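Long-range contact in proteasome activator protein PA26 (Trypanosoma brucei, PDB 1YAR), which caps the 20S proteasome as an 11S-type (PA28-related) activator and probably opens its gate to let substrates reach the proteolytic chamber: residues A29-W34 with R212-A217. Numbering follows the deposited sequence.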
loop_
_atom_site.group_PDB
_atom_site.type_symbol
_atom_site.label_atom_id
_atom_site.label_comp_id
_atom_site.label_asym_id
_atom_site.label_seq_id
_atom_site.Cartn_x
_atom_site.Cartn_y
_atom_site.Cartn_z
ATOM N N ALA O 29 -37.492 15.688 -95.644
ATOM C CA ALA O 29 -37.697 15.652 -97.093
ATOM C C ALA O 29 -37.176 16.925 -97.787
ATOM O O ALA O 29 -36.656 16.860 -98.907
ATOM C CB ALA O 29 -39.177 15.432 -97.411
ATOM N N VAL O 30 -37.337 18.076 -97.130
ATOM C CA VAL O 30 -36.828 19.337 -97.669
ATOM C C VAL O 30 -35.302 19.287 -97.726
ATOM O O VAL O 30 -34.684 19.599 -98.751
ATOM C CB VAL O 30 -37.315 20.567 -96.833
ATOM C CG1 VAL O 30 -36.556 21.836 -97.234
ATOM C CG2 VAL O 30 -38.826 20.790 -97.005
ATOM N N ILE O 31 -34.697 18.882 -96.616
ATOM C CA ILE O 31 -33.238 18.811 -96.520
ATOM C C ILE O 31 -32.655 17.856 -97.567
ATOM O O ILE O 31 -31.622 18.131 -98.172
ATOM C CB ILE O 31 -32.795 18.414 -95.080
ATOM C CG1 ILE O 31 -33.211 19.490 -94.052
ATOM C CG2 ILE O 31 -31.283 18.120 -95.033
ATOM C CD1 ILE O 31 -32.469 20.866 -94.209
ATOM N N GLU O 32 -33.333 16.730 -97.793
ATOM C CA GLU O 32 -32.904 15.818 -98.847
ATOM C C GLU O 32 -32.937 16.489 -100.225
ATOM O O GLU O 32 -32.011 16.327 -101.006
ATOM C CB GLU O 32 -33.781 14.583 -98.878
ATOM C CG GLU O 32 -33.626 13.679 -97.681
ATOM C CD GLU O 32 -34.406 12.391 -97.865
ATOM O OE1 GLU O 32 -35.670 12.442 -97.903
ATOM O OE2 GLU O 32 -33.745 11.338 -97.976
ATOM N N GLU O 33 -34.011 17.219 -100.504
ATOM C CA GLU O 33 -34.167 17.966 -101.759
ATOM C C GLU O 33 -33.095 19.049 -101.909
ATOM O O GLU O 33 -32.497 19.194 -102.967
ATOM C CB GLU O 33 -35.584 18.560 -101.856
ATOM C CG GLU O 33 -35.853 19.466 -103.069
ATOM C CD GLU O 33 -35.563 18.821 -104.414
ATOM O OE1 GLU O 33 -35.617 17.568 -104.532
ATOM O OE2 GLU O 33 -35.267 19.580 -105.369
ATOM N N TRP O 34 -32.823 19.778 -100.824
ATOM C CA TRP O 34 -31.832 20.844 -100.854
ATOM C C TRP O 34 -30.448 20.287 -101.119
ATOM O O TRP O 34 -29.674 20.880 -101.860
ATOM C CB TRP O 34 -31.843 21.631 -99.530
ATOM C CG TRP O 34 -32.994 22.571 -99.387
ATOM C CD1 TRP O 34 -33.992 22.804 -100.293
ATOM C CD2 TRP O 34 -33.221 23.496 -98.303
ATOM N NE1 TRP O 34 -34.861 23.758 -99.812
ATOM C CE2 TRP O 34 -34.406 24.210 -98.598
ATOM C CE3 TRP O 34 -32.541 23.782 -97.098
ATOM C CZ2 TRP O 34 -34.937 25.199 -97.739
ATOM C CZ3 TRP O 34 -33.073 24.757 -96.233
ATOM C CH2 TRP O 34 -34.260 25.448 -96.557
ATOM N N ARG O 212 -26.154 24.991 -97.713
ATOM C CA ARG O 212 -25.258 23.971 -97.155
ATOM C C ARG O 212 -25.150 24.067 -95.623
ATOM O O ARG O 212 -25.174 23.043 -94.925
ATOM C CB ARG O 212 -23.878 24.036 -97.803
ATOM C CG ARG O 212 -23.894 23.643 -99.279
ATOM C CD ARG O 212 -22.533 23.542 -99.939
ATOM N NE ARG O 212 -22.642 22.735 -101.159
ATOM C CZ ARG O 212 -22.589 23.226 -102.393
ATOM N NH1 ARG O 212 -22.373 24.532 -102.598
ATOM N NH2 ARG O 212 -22.724 22.394 -103.435
ATOM N N ALA O 213 -25.050 25.296 -95.110
ATOM C CA ALA O 213 -24.983 25.537 -93.658
ATOM C C ALA O 213 -26.245 25.011 -92.969
ATOM O O ALA O 213 -26.157 24.438 -91.887
ATOM C CB ALA O 213 -24.816 27.048 -93.367
ATOM N N VAL O 214 -27.413 25.223 -93.587
ATOM C CA VAL O 214 -28.697 24.761 -93.003
ATOM C C VAL O 214 -28.850 23.224 -93.041
ATOM O O VAL O 214 -29.305 22.612 -92.069
ATOM C CB VAL O 214 -29.950 25.465 -93.624
ATOM C CG1 VAL O 214 -31.236 24.929 -93.016
ATOM C CG2 VAL O 214 -29.914 26.998 -93.390
ATOM N N ILE O 215 -28.439 22.602 -94.138
ATOM C CA ILE O 215 -28.424 21.121 -94.203
ATOM C C ILE O 215 -27.633 20.579 -93.024
ATOM O O ILE O 215 -28.119 19.722 -92.278
ATOM C CB ILE O 215 -27.809 20.636 -95.521
ATOM C CG1 ILE O 215 -28.704 21.047 -96.700
ATOM C CG2 ILE O 215 -27.583 19.089 -95.492
ATOM C CD1 ILE O 215 -27.946 21.097 -98.019
ATOM N N ASN O 216 -26.414 21.100 -92.845
ATOM C CA ASN O 216 -25.567 20.673 -91.731
ATOM C C ASN O 216 -26.230 20.902 -90.382
ATOM O O ASN O 216 -26.255 19.997 -89.550
ATOM C CB ASN O 216 -24.178 21.331 -91.802
ATOM C CG ASN O 216 -23.251 20.896 -90.668
ATOM O OD1 ASN O 216 -22.843 19.730 -90.596
ATOM N ND2 ASN O 216 -22.862 21.854 -89.813
ATOM N N ALA O 217 -26.761 22.104 -90.164
ATOM C CA ALA O 217 -27.360 22.452 -88.877
ATOM C C ALA O 217 -28.583 21.575 -88.573
ATOM O O ALA O 217 -28.789 21.167 -87.437
ATOM C CB ALA O 217 -27.760 23.891 -88.870
#
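Ile31 and Ile215 form the closest CA pair between the two segments, 5.8 Å apart, and their side chains pass one another, pointing opposite ways. From CB, Ile31 forks into two branches. With chi1 at -64°, CG2 is turned across to Ile215 while CG1 stays on the side of Ile31's own backbone N; Ile31 CG2 meets Ile215 CG2 at 3.9 Å. The other branch runs through CG1 to Ile31 CD1, which lies against the backbone of the facing helix, 4.1 Å from Ile215 CA, and reaches Val214 more loosely. Ile215 answers with its own longer branch: its CB does not aim straight across, yet Ile215 CD1 reaches over to the main chain of Trp34, 4.1 Å from Trp34 C. One turn along from Ile31, the indole of Trp34 offers its edge to Val214, whose CG1 lies near the ring plane, 3.7 Å from Trp34 CZ3. Val30 CG1 of the same helix covers one face of that ring, towards its rim, while the indole NE1 is hydrogen-bonded to Gln90. No hydrogen bond links the two segments; the contact is apolar and buried. The segment axes approach to 10.0 Å at 140°, closer to antiparallel than to parallel. The contact joins helices 24-57 and 183-226, two long helices of the 11S subunit's four-helix bundle. Helix 71-99 touches Ile31 and Trp34, helix 111-130 touches Trp34 and Val214, and Leu18 of a neighbouring subunit packs on Ile215.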